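Local structure of Uly1 (Catenovulum maritimum, 7DRQ) at residues K22-P25 with Q26-Q30; Q30-I33 with E34-Y38; N366-N370 with K371-K375. The protein is a calcium-binding ulvan lyase of polysaccharide lyase family 24 that probably breaks down the algal polysaccharide ulvan by beta-elimination. One frame throughout, in Å; residues are numbered along the deposited sequence.

Interaction 1. Residues K22-P25 with Q26-Q30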
ATOM      1  N   LYS A  22       8.589 -14.260 -14.414  1.00 20.70           N
ATOM      2  CA  LYS A  22       7.881 -15.492 -14.741  1.00 24.87           C
ATOM      3  C   LYS A  22       6.398 -15.216 -14.945  1.00 26.43           C
ATOM      4  O   LYS A  22       5.801 -14.403 -14.231  1.00 22.71           O
ATOM      5  CB  LYS A  22       8.043 -16.543 -13.637  1.00 19.34           C
ATOM      6  CG  LYS A  22       9.463 -17.028 -13.423  1.00 21.85           C
ATOM      7  CD  LYS A  22      10.015 -17.771 -14.637  1.00 24.27           C
ATOM      8  CE  LYS A  22      11.446 -18.228 -14.371  1.00 25.74           C
ATOM      9  NZ  LYS A  22      12.025 -18.992 -15.508  1.00 27.01           N
ATOM     10  N   SER A  23       5.805 -15.908 -15.919  1.00 23.05           N
ATOM     11  CA  SER A  23       4.361 -15.917 -16.061  1.00 24.94           C
ATOM     12  C   SER A  23       3.719 -16.567 -14.831  1.00 24.35           C
ATOM     13  O   SER A  23       4.375 -17.241 -14.035  1.00 23.02           O
ATOM     14  CB  SER A  23       3.960 -16.665 -17.336  1.00 24.43           C
ATOM     15  OG  SER A  23       3.987 -18.063 -17.122  1.00 24.24           O
ATOM     16  N   VAL A  24       2.416 -16.361 -14.683  1.00 18.55           N
ATOM     17  CA  VAL A  24       1.670 -17.019 -13.615  1.00 22.41           C
ATOM     18  C   VAL A  24       1.661 -18.533 -13.828  1.00 23.90           C
ATOM     19  O   VAL A  24       1.899 -19.279 -12.864  1.00 20.45           O
ATOM     20  CB  VAL A  24       0.250 -16.447 -13.497  1.00 21.19           C
ATOM     21  CG1 VAL A  24      -0.633 -17.394 -12.718  1.00 22.24           C
ATOM     22  CG2 VAL A  24       0.303 -15.075 -12.831  1.00 24.59           C
ATOM     23  N   PRO A  25       1.400 -19.049 -15.041  1.00 26.31           N
ATOM     24  CA  PRO A  25       1.504 -20.512 -15.218  1.00 28.44           C
ATOM     25  C   PRO A  25       2.907 -21.053 -14.986  1.00 24.67           C
ATOM     26  O   PRO A  25       3.053 -22.140 -14.417  1.00 27.08           O
ATOM     27  CB  PRO A  25       1.034 -20.725 -16.667  1.00 28.92           C
ATOM     28  CG  PRO A  25       0.150 -19.561 -16.944  1.00 26.94           C
ATOM     29  CD  PRO A  25       0.812 -18.410 -16.236  1.00 26.96           C
ATOM     30  N   GLN A  26       3.945 -20.336 -15.424  1.00 20.52           N
ATOM     31  CA  GLN A  26       5.313 -20.722 -15.093  1.00 25.21           C
ATOM     32  C   GLN A  26       5.516 -20.764 -13.582  1.00 27.11           C
ATOM     33  O   GLN A  26       6.006 -21.758 -13.031  1.00 21.95           O
ATOM     34  CB  GLN A  26       6.298 -19.732 -15.717  1.00 29.17           C
ATOM     35  CG  GLN A  26       6.903 -20.126 -17.053  1.00 29.63           C
ATOM     36  CD  GLN A  26       7.818 -19.044 -17.586  1.00 33.70           C
ATOM     37  OE1 GLN A  26       7.535 -17.847 -17.450  1.00 27.96           O
ATOM     38  NE2 GLN A  26       8.936 -19.453 -18.186  1.00 37.49           N
ATOM     39  N   ALA A  27       5.154 -19.675 -12.898  1.00 20.58           N
ATOM     40  CA  ALA A  27       5.380 -19.587 -11.458  1.00 21.01           C
ATOM     41  C   ALA A  27       4.656 -20.703 -10.724  1.00 19.80           C
ATOM     42  O   ALA A  27       5.166 -21.246  -9.737  1.00 20.33           O
ATOM     43  CB  ALA A  27       4.925 -18.224 -10.942  1.00 20.04           C
ATOM     44  N   ARG A  28       3.472 -21.074 -11.202  1.00 18.38           N
ATOM     45  CA  ARG A  28       2.694 -22.079 -10.497  1.00 18.73           C
ATOM     46  C   ARG A  28       3.232 -23.483 -10.734  1.00 20.05           C
ATOM     47  O   ARG A  28       3.219 -24.319  -9.822  1.00 21.37           O
ATOM     48  CB  ARG A  28       1.235 -21.991 -10.928  1.00 23.83           C
ATOM     49  CG  ARG A  28       0.322 -22.760 -10.040  1.00 25.49           C
ATOM     50  CD  ARG A  28      -0.868 -21.909  -9.691  1.00 30.73           C
ATOM     51  NE  ARG A  28      -1.504 -21.368 -10.877  1.00 31.41           N
ATOM     52  CZ  ARG A  28      -2.184 -20.229 -10.913  1.00 33.59           C
ATOM     53  NH1 ARG A  28      -2.307 -19.487  -9.829  1.00 26.63           N
ATOM     54  NH2 ARG A  28      -2.748 -19.832 -12.046  1.00 29.71           N
ATOM     55  N   THR A  29       3.718 -23.761 -11.937  1.00 16.85           N
ATOM     56  CA  THR A  29       3.995 -25.139 -12.306  1.00 18.31           C
ATOM     57  C   THR A  29       5.460 -25.539 -12.189  1.00 19.08           C
ATOM     58  O   THR A  29       5.736 -26.729 -12.003  1.00 16.38           O
ATOM     59  CB  THR A  29       3.493 -25.410 -13.738  1.00 21.69           C
ATOM     60  OG1 THR A  29       3.303 -26.819 -13.917  1.00 29.54           O
ATOM     61  CG2 THR A  29       4.469 -24.886 -14.777  1.00 20.72           C
ATOM     62  N   GLN A  30       6.402 -24.600 -12.259  1.00 17.21           N
ATOM     63  CA  GLN A  30       7.810 -24.966 -12.351  1.00 18.54           C
ATOM     64  C   GLN A  30       8.371 -25.317 -10.977  1.00 16.71           C
ATOM     65  O   GLN A  30       8.069 -24.658  -9.978  1.00 19.09           O
ATOM     66  CB  GLN A  30       8.622 -23.830 -12.984  1.00 19.68           C
ATOM     67  CG  GLN A  30      10.164 -23.986 -12.905  1.00 15.72           C
ATOM     68  CD  GLN A  30      10.731 -25.070 -13.828  1.00 23.80           C
ATOM     69  OE1 GLN A  30      10.231 -25.285 -14.935  1.00 23.25           O
ATOM     70  NE2 GLN A  30      11.799 -25.746 -13.377  1.00 20.48           N
TER
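Ser23 O takes the N-H of Ala27 at 2.8 Å, the first backbone bond of the short helix 24-29. Val24 O then receives Arg28 N at 2.9 Å, and Pro25 O receives Thr29 N at 3.0 Å. These three i to i+4 bonds make up the helical backbone joining 22-25 to 26-30. Ser23 is the N-cap, and with Gln26 it forms a capping box. In one direction, Gln26 N donates to Ser23 OG over 2.8 Å, with an N-H...O angle of 164°. In the other, Ser23 N donates to Gln26 OE1 over 3.0 Å, in the plane of the side-chain amide and on a lone pair. Two backbone N-H groups at the helix start are thus satisfied by side chains. The serine hydroxyl sits between its own backbone N and carbonyl carbon (chi1 80°), which turns OG toward the first helical turn. The Gln26 side chain reaches back along the chain to Ser23 N. Pro25 lies in the first turn and has no N-H to offer.

Lys22 passes the Gln26 amide at about a right angle. Lys22 CD lies 3.8 Å from Gln26 OE1, a contact of the aliphatic part of the lysine chain. Ala27, the buried residue of the group, faces Phe98 in a neighbouring loop, which also touches Val24 and Arg28. Arg28 lies beside Val24, the two side chains pointing the same way. Arg28 NH1 goes on to a salt bridge with Glu99. Val24 CG1, anti to its own N (chi1 162°), sits over one face of the Arg28 guanidinium, with Arg28 NH2 3.3 Å away.

Interaction 2. Residues Q30-I33 with E34-Y38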
ATOM      1  N   GLN A  30       6.402 -24.600 -12.259  1.00 17.21           N
ATOM      2  CA  GLN A  30       7.810 -24.966 -12.351  1.00 18.54           C
ATOM      3  C   GLN A  30       8.371 -25.317 -10.977  1.00 16.71           C
ATOM      4  O   GLN A  30       8.069 -24.658  -9.978  1.00 19.09           O
ATOM      5  CB  GLN A  30       8.622 -23.830 -12.984  1.00 19.68           C
ATOM      6  CG  GLN A  30      10.164 -23.986 -12.905  1.00 15.72           C
ATOM      7  CD  GLN A  30      10.731 -25.070 -13.828  1.00 23.80           C
ATOM      8  OE1 GLN A  30      10.231 -25.285 -14.935  1.00 23.25           O
ATOM      9  NE2 GLN A  30      11.799 -25.746 -13.377  1.00 20.48           N
ATOM     10  N   ALA A  31       9.188 -26.367 -10.931  1.00 15.87           N
ATOM     11  CA  ALA A  31       9.837 -26.774  -9.694  1.00 17.65           C
ATOM     12  C   ALA A  31      11.079 -25.927  -9.397  1.00 15.54           C
ATOM     13  O   ALA A  31      11.718 -25.348 -10.284  1.00 14.20           O
ATOM     14  CB  ALA A  31      10.239 -28.249  -9.746  1.00 17.48           C
ATOM     15  N   TYR A  32      11.433 -25.897  -8.115  1.00 13.83           N
ATOM     16  CA  TYR A  32      12.662 -25.251  -7.675  1.00 15.41           C
ATOM     17  C   TYR A  32      13.891 -25.887  -8.323  1.00 16.03           C
ATOM     18  O   TYR A  32      13.931 -27.097  -8.555  1.00 17.50           O
ATOM     19  CB  TYR A  32      12.741 -25.366  -6.158  1.00 13.45           C
ATOM     20  CG  TYR A  32      14.021 -24.880  -5.538  1.00 16.50           C
ATOM     21  CD1 TYR A  32      14.377 -23.536  -5.599  1.00 19.64           C
ATOM     22  CD2 TYR A  32      14.857 -25.760  -4.851  1.00 17.84           C
ATOM     23  CE1 TYR A  32      15.550 -23.084  -5.013  1.00 19.15           C
ATOM     24  CE2 TYR A  32      16.028 -25.315  -4.262  1.00 19.34           C
ATOM     25  CZ  TYR A  32      16.366 -23.978  -4.347  1.00 21.99           C
ATOM     26  OH  TYR A  32      17.526 -23.536  -3.757  1.00 23.49           O
ATOM     27  N   ILE A  33      14.907 -25.063  -8.595  1.00 14.95           N
ATOM     28  CA  ILE A  33      16.224 -25.493  -9.067  1.00 16.19           C
ATOM     29  C   ILE A  33      17.252 -24.829  -8.153  1.00 18.99           C
ATOM     30  O   ILE A  33      17.315 -23.605  -8.102  1.00 19.23           O
ATOM     31  CB  ILE A  33      16.480 -25.061 -10.522  1.00 15.85           C
ATOM     32  CG1 ILE A  33      15.480 -25.687 -11.493  1.00 15.91           C
ATOM     33  CG2 ILE A  33      17.932 -25.352 -10.944  1.00 16.98           C
ATOM     34  CD1 ILE A  33      15.563 -25.083 -12.890  1.00 19.21           C
ATOM     35  N   GLU A  34      18.071 -25.644  -7.487  1.00 19.04           N
ATOM     36  CA  GLU A  34      19.111 -25.168  -6.570  1.00 19.46           C
ATOM     37  C   GLU A  34      20.153 -24.336  -7.318  1.00 23.16           C
ATOM     38  O   GLU A  34      20.492 -24.770  -8.378  1.00 22.25           O
ATOM     39  CB  GLU A  34      19.733 -26.318  -5.787  1.00 25.17           C
ATOM     40  CG  GLU A  34      20.646 -25.874  -4.659  1.00 26.71           C
ATOM     41  CD  GLU A  34      21.978 -25.398  -5.141  1.00 38.78           C
ATOM     42  OE1 GLU A  34      22.694 -24.623  -4.470  1.00 40.59           O
ATOM     43  OE2 GLU A  34      22.334 -25.752  -6.254  1.00 45.64           O
ATOM     44  N   GLY A  35      20.647 -23.189  -6.784  1.00 23.03           N
ATOM     45  CA  GLY A  35      21.534 -22.321  -7.502  1.00 20.70           C
ATOM     46  C   GLY A  35      20.837 -21.345  -8.417  1.00 21.56           C
ATOM     47  O   GLY A  35      21.511 -20.492  -9.004  1.00 23.03           O
ATOM     48  N   GLN A  36      19.513 -21.434  -8.559  1.00 21.83           N
ATOM     49  CA  GLN A  36      18.803 -20.497  -9.419  1.00 23.73           C
ATOM     50  C   GLN A  36      18.851 -19.087  -8.844  1.00 19.32           C
ATOM     51  O   GLN A  36      18.915 -18.884  -7.627  1.00 21.59           O
ATOM     52  CB  GLN A  36      17.337 -20.913  -9.602  1.00 22.89           C
ATOM     53  CG  GLN A  36      16.459 -20.692  -8.356  1.00 22.79           C
ATOM     54  CD  GLN A  36      14.974 -20.888  -8.626  1.00 25.02           C
ATOM     55  OE1 GLN A  36      14.488 -22.021  -8.716  1.00 18.46           O
ATOM     56  NE2 GLN A  36      14.246 -19.781  -8.759  1.00 21.12           N
ATOM     57  N   LYS A  37      18.815 -18.101  -9.739  1.00 22.27           N
ATOM     58  CA  LYS A  37      18.529 -16.740  -9.307  1.00 20.66           C
ATOM     59  C   LYS A  37      17.087 -16.652  -8.818  1.00 18.61           C
ATOM     60  O   LYS A  37      16.255 -17.530  -9.071  1.00 21.19           O
ATOM     61  CB  LYS A  37      18.773 -15.752 -10.451  1.00 23.10           C
ATOM     62  CG  LYS A  37      20.234 -15.651 -10.881  1.00 26.20           C
ATOM     63  CD  LYS A  37      20.425 -14.615 -11.980  1.00 28.55           C
ATOM     64  CE  LYS A  37      21.710 -14.878 -12.761  1.00 38.63           C
ATOM     65  NZ  LYS A  37      21.518 -15.935 -13.808  1.00 39.95           N
ATOM     66  N   TYR A  38      16.792 -15.578  -8.088  1.00 13.68           N
ATOM     67  CA  TYR A  38      15.463 -15.421  -7.470  1.00 15.61           C
ATOM     68  C   TYR A  38      14.521 -14.801  -8.487  1.00 13.51           C
ATOM     69  O   TYR A  38      14.449 -13.581  -8.640  1.00 15.45           O
ATOM     70  CB  TYR A  38      15.566 -14.588  -6.201  1.00 13.51           C
ATOM     71  CG  TYR A  38      14.465 -14.837  -5.180  1.00 11.47           C
ATOM     72  CD1 TYR A  38      13.231 -15.355  -5.556  1.00 13.55           C
ATOM     73  CD2 TYR A  38      14.670 -14.537  -3.839  1.00 11.10           C
ATOM     74  CE1 TYR A  38      12.218 -15.571  -4.607  1.00 12.28           C
ATOM     75  CE2 TYR A  38      13.690 -14.753  -2.897  1.00 15.30           C
ATOM     76  CZ  TYR A  38      12.466 -15.266  -3.279  1.00 13.64           C
ATOM     77  OH  TYR A  38      11.513 -15.468  -2.314  1.00 15.08           O
TER
HETATM   78  O   HOH W   1      12.831 -22.750 -10.774  1.00 17.24           O
HETATM   79  O   HOH W   2      19.356 -21.994  -4.608  1.00 26.39           O
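Glu34 backs onto the phenol of Tyr32. The backbone N of Glu34 stands 3.8 Å above one face of the Tyr32 ring, displaced toward the rim, and Glu34 CA is 3.6 Å from Tyr32 OH. The two side chains run side by side in the same direction, but the carboxylate plane is turned 89° from the ring. Tyr32 is also met by the ring of Trp102 from elsewhere in the chain.

Gly35 comes next. A water accepts from Gly35 N at 2.8 Å and also bonds to Tyr32 OH, tying the phenol to the backbone. Ile33 to Gln36 is a type II beta turn. Gly35 has the positive phi of the third turn position, where a side chain would press on the carbonyl O of Glu34.

Gln36 closes the turn: its N donates to Ile33 O over 3.1 Å, coming from above the carbonyl plane. Its side chain then folds back over the turn. With CG held between the backbone N and the carbonyl carbon (chi1 72°), the extended chain carries the amide back to Ile33. Ile33 N donates to Gln36 OE1 over 3.1 Å, a straight bond at 166° that lies in the amide carbonyl plane. A second water gives a hydrogen bond to the same OE1 at 2.7 Å and another to Ala31 O. OE1 is therefore gripped twice. The other end of the amide is fixed too, because Gln36 NE2 donates to the carbonyl O of Lys37 at 3.0 Å.

Interaction 3. Residues N366-N370 with K371-K375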
ATOM      1  N   ASN A 366      -3.424   5.105 -20.739  1.00 13.13           N
ATOM      2  CA  ASN A 366      -2.592   4.760 -21.887  1.00 10.60           C
ATOM      3  C   ASN A 366      -3.446   4.358 -23.083  1.00 14.87           C
ATOM      4  O   ASN A 366      -4.492   3.721 -22.924  1.00 15.37           O
ATOM      5  CB  ASN A 366      -1.637   3.617 -21.549  1.00 11.66           C
ATOM      6  CG  ASN A 366      -0.739   3.947 -20.382  1.00 14.11           C
ATOM      7  OD1 ASN A 366      -0.217   5.059 -20.288  1.00 17.69           O
ATOM      8  ND2 ASN A 366      -0.567   2.995 -19.476  1.00 16.09           N
ATOM      9  N   GLU A 367      -2.982   4.715 -24.278  1.00 13.57           N
ATOM     10  CA  GLU A 367      -3.584   4.210 -25.506  1.00 15.12           C
ATOM     11  C   GLU A 367      -2.891   2.914 -25.903  1.00 16.65           C
ATOM     12  O   GLU A 367      -1.659   2.855 -25.959  1.00 15.08           O
ATOM     13  CB  GLU A 367      -3.487   5.231 -26.640  1.00 14.56           C
ATOM     14  CG  GLU A 367      -4.285   4.775 -27.881  1.00 18.18           C
ATOM     15  CD  GLU A 367      -4.418   5.850 -28.935  1.00 20.07           C
ATOM     16  OE1 GLU A 367      -3.796   6.911 -28.767  1.00 21.14           O
ATOM     17  OE2 GLU A 367      -5.150   5.630 -29.932  1.00 19.02           O
ATOM     18  N   TRP A 368      -3.684   1.886 -26.202  1.00 16.37           N
ATOM     19  CA  TRP A 368      -3.194   0.519 -26.357  1.00 17.78           C
ATOM     20  C   TRP A 368      -3.603   0.023 -27.741  1.00 15.74           C
ATOM     21  O   TRP A 368      -4.782  -0.260 -27.974  1.00 17.18           O
ATOM     22  CB  TRP A 368      -3.771  -0.351 -25.237  1.00 17.08           C
ATOM     23  CG  TRP A 368      -3.412  -1.806 -25.241  1.00 18.45           C
ATOM     24  CD1 TRP A 368      -4.154  -2.830 -25.766  1.00 19.15           C
ATOM     25  CD2 TRP A 368      -2.264  -2.412 -24.641  1.00 19.69           C
ATOM     26  NE1 TRP A 368      -3.521  -4.029 -25.551  1.00 19.99           N
ATOM     27  CE2 TRP A 368      -2.360  -3.802 -24.863  1.00 20.27           C
ATOM     28  CE3 TRP A 368      -1.151  -1.913 -23.957  1.00 21.45           C
ATOM     29  CZ2 TRP A 368      -1.387  -4.697 -24.430  1.00 22.59           C
ATOM     30  CZ3 TRP A 368      -0.188  -2.805 -23.522  1.00 26.28           C
ATOM     31  CH2 TRP A 368      -0.313  -4.181 -23.757  1.00 24.55           C
ATOM     32  N   VAL A 369      -2.633  -0.068 -28.658  1.00 19.38           N
ATOM     33  CA  VAL A 369      -2.881  -0.419 -30.059  1.00 16.53           C
ATOM     34  C   VAL A 369      -1.887  -1.492 -30.486  1.00 17.75           C
ATOM     35  O   VAL A 369      -0.677  -1.350 -30.264  1.00 20.31           O
ATOM     36  CB  VAL A 369      -2.769   0.810 -30.986  1.00 19.09           C
ATOM     37  CG1 VAL A 369      -2.812   0.381 -32.447  1.00 19.36           C
ATOM     38  CG2 VAL A 369      -3.890   1.798 -30.693  1.00 17.22           C
ATOM     39  N   ASN A 370      -2.400  -2.541 -31.129  1.00 21.66           N
ATOM     40  CA  ASN A 370      -1.651  -3.763 -31.423  1.00 20.20           C
ATOM     41  C   ASN A 370      -0.768  -4.168 -30.248  1.00 20.36           C
ATOM     42  O   ASN A 370       0.450  -4.354 -30.372  1.00 21.57           O
ATOM     43  CB  ASN A 370      -0.821  -3.636 -32.700  1.00 22.83           C
ATOM     44  CG  ASN A 370      -0.276  -4.978 -33.145  1.00 21.51           C
ATOM     45  OD1 ASN A 370      -0.801  -6.017 -32.748  1.00 21.58           O
ATOM     46  ND2 ASN A 370       0.791  -4.971 -33.937  1.00 21.12           N
ATOM     47  N   LYS A 371      -1.411  -4.293 -29.083  1.00 22.14           N
ATOM     48  CA  LYS A 371      -0.834  -4.933 -27.906  1.00 21.60           C
ATOM     49  C   LYS A 371       0.361  -4.167 -27.344  1.00 21.39           C
ATOM     50  O   LYS A 371       1.257  -4.758 -26.742  1.00 26.43           O
ATOM     51  CB  LYS A 371      -0.467  -6.390 -28.216  1.00 23.38           C
ATOM     52  CG  LYS A 371      -1.606  -7.118 -28.954  1.00 24.35           C
ATOM     53  CD  LYS A 371      -1.437  -8.626 -28.936  1.00 30.56           C
ATOM     54  CE  LYS A 371      -2.449  -9.329 -29.826  1.00 26.94           C
ATOM     55  NZ  LYS A 371      -2.196 -10.801 -29.855  1.00 25.92           N
ATOM     56  N   LYS A 372       0.359  -2.845 -27.506  1.00 21.15           N
ATOM     57  CA  LYS A 372       1.446  -1.996 -27.042  1.00 24.77           C
ATOM     58  C   LYS A 372       0.887  -0.638 -26.643  1.00 20.35           C
ATOM     59  O   LYS A 372      -0.053  -0.133 -27.262  1.00 21.10           O
ATOM     60  CB  LYS A 372       2.514  -1.825 -28.132  1.00 22.85           C
ATOM     61  CG  LYS A 372       3.819  -1.234 -27.655  1.00 33.68           C
ATOM     62  CD  LYS A 372       4.880  -1.322 -28.746  1.00 36.19           C
ATOM     63  CE  LYS A 372       5.663  -2.638 -28.653  1.00 35.03           C
ATOM     64  NZ  LYS A 372       6.458  -2.909 -29.884  1.00 37.33           N
ATOM     65  N   VAL A 373       1.482  -0.045 -25.610  1.00 18.19           N
ATOM     66  CA  VAL A 373       1.166   1.335 -25.263  1.00 17.88           C
ATOM     67  C   VAL A 373       1.809   2.247 -26.298  1.00 19.22           C
ATOM     68  O   VAL A 373       3.030   2.230 -26.483  1.00 23.32           O
ATOM     69  CB  VAL A 373       1.665   1.676 -23.850  1.00 17.91           C
ATOM     70  CG1 VAL A 373       1.523   3.167 -23.591  1.00 17.08           C
ATOM     71  CG2 VAL A 373       0.912   0.866 -22.814  1.00 18.85           C
ATOM     72  N   ILE A 374       0.995   3.055 -26.976  1.00 15.78           N
ATOM     73  CA  ILE A 374       1.509   4.002 -27.964  1.00 20.52           C
ATOM     74  C   ILE A 374       1.385   5.440 -27.505  1.00 21.43           C
ATOM     75  O   ILE A 374       1.927   6.340 -28.169  1.00 18.50           O
ATOM     76  CB  ILE A 374       0.827   3.825 -29.339  1.00 19.74           C
ATOM     77  CG1 ILE A 374      -0.663   4.188 -29.279  1.00 16.53           C
ATOM     78  CG2 ILE A 374       1.035   2.406 -29.866  1.00 17.31           C
ATOM     79  CD1 ILE A 374      -1.307   4.347 -30.637  1.00 19.86           C
ATOM     80  N   LYS A 375       0.712   5.689 -26.385  1.00 18.84           N
ATOM     81  CA  LYS A 375       0.547   7.038 -25.870  1.00 18.61           C
ATOM     82  C   LYS A 375       0.243   6.933 -24.384  1.00 18.14           C
ATOM     83  O   LYS A 375      -0.541   6.075 -23.971  1.00 16.00           O
ATOM     84  CB  LYS A 375      -0.578   7.772 -26.608  1.00 20.92           C
ATOM     85  CG  LYS A 375      -0.893   9.142 -26.059  1.00 23.82           C
ATOM     86  CD  LYS A 375      -2.098   9.730 -26.770  1.00 27.41           C
ATOM     87  CE  LYS A 375      -1.755  11.037 -27.434  1.00 33.56           C
ATOM     88  NZ  LYS A 375      -2.770  11.379 -28.479  1.00 41.68           N
TER
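Glu367 O is approached by two donors from the facing strand. Ile374 N donates to it over 2.8 Å, nearly in line with the carbonyl, and Val373 CA adds a CA-H...O contact to the same oxygen at 3.3 Å. Glu367 N in turn donates to Lys375 O. Ile374 and Lys375 together thus stand opposite the single residue Glu367, a beta bulge in the hairpin of strands 359-369 and 372-383. Toward the hairpin tip, Val369 N donates to Lys372 O at 2.9 Å, and the return bond from Lys372 N is weak. Asn370 and Lys371 form a two-residue turn of type I' geometry, both with positive phi.

Trp368 pairs with Val373 and folds its indole over the turn, CG lying opposite the backbone N (chi1 178°). Lys372 N lies 3.7 Å above the centre of one ring face. Val373 CG2 meets the ring edge in plane, 3.6 Å from Trp368 CE3. Arg288 makes a cation-pi contact with the same indole, and a bound calcium is about 10 Å from this side chain. With an alanine in place of Trp368, the Lys371-Lys372 peptide is likely to lose the ring packed over it, and Arg288 its cation-pi partner.

Next to the bulge, Ile374 CD1 packs against Val369 CG2 at 3.6 Å. Glu367 OE2 is hydrogen-bonded to Gln342.

Overall arrangement
All three contacts are local and lie at the surface of this beta-propeller chain. Interactions 1 and 2 are consecutive: Gln30 ends the helical segment and opens the loop toward strand 39-40, and their centres are 12 Å apart. Interaction 3 is separate, a hairpin end whose centre is 26 Å from that of interaction 1 and 34 Å from that of interaction 2. In both earlier contacts a glutamine amide oxygen accepts a backbone N-H, at a helix start in one and across a turn in the other. Waters complete the loop contact. The hairpin relies on strand-to-strand backbone bonds and indole packing, and it alone has a bound calcium about 10 Å from a side chain, Trp368.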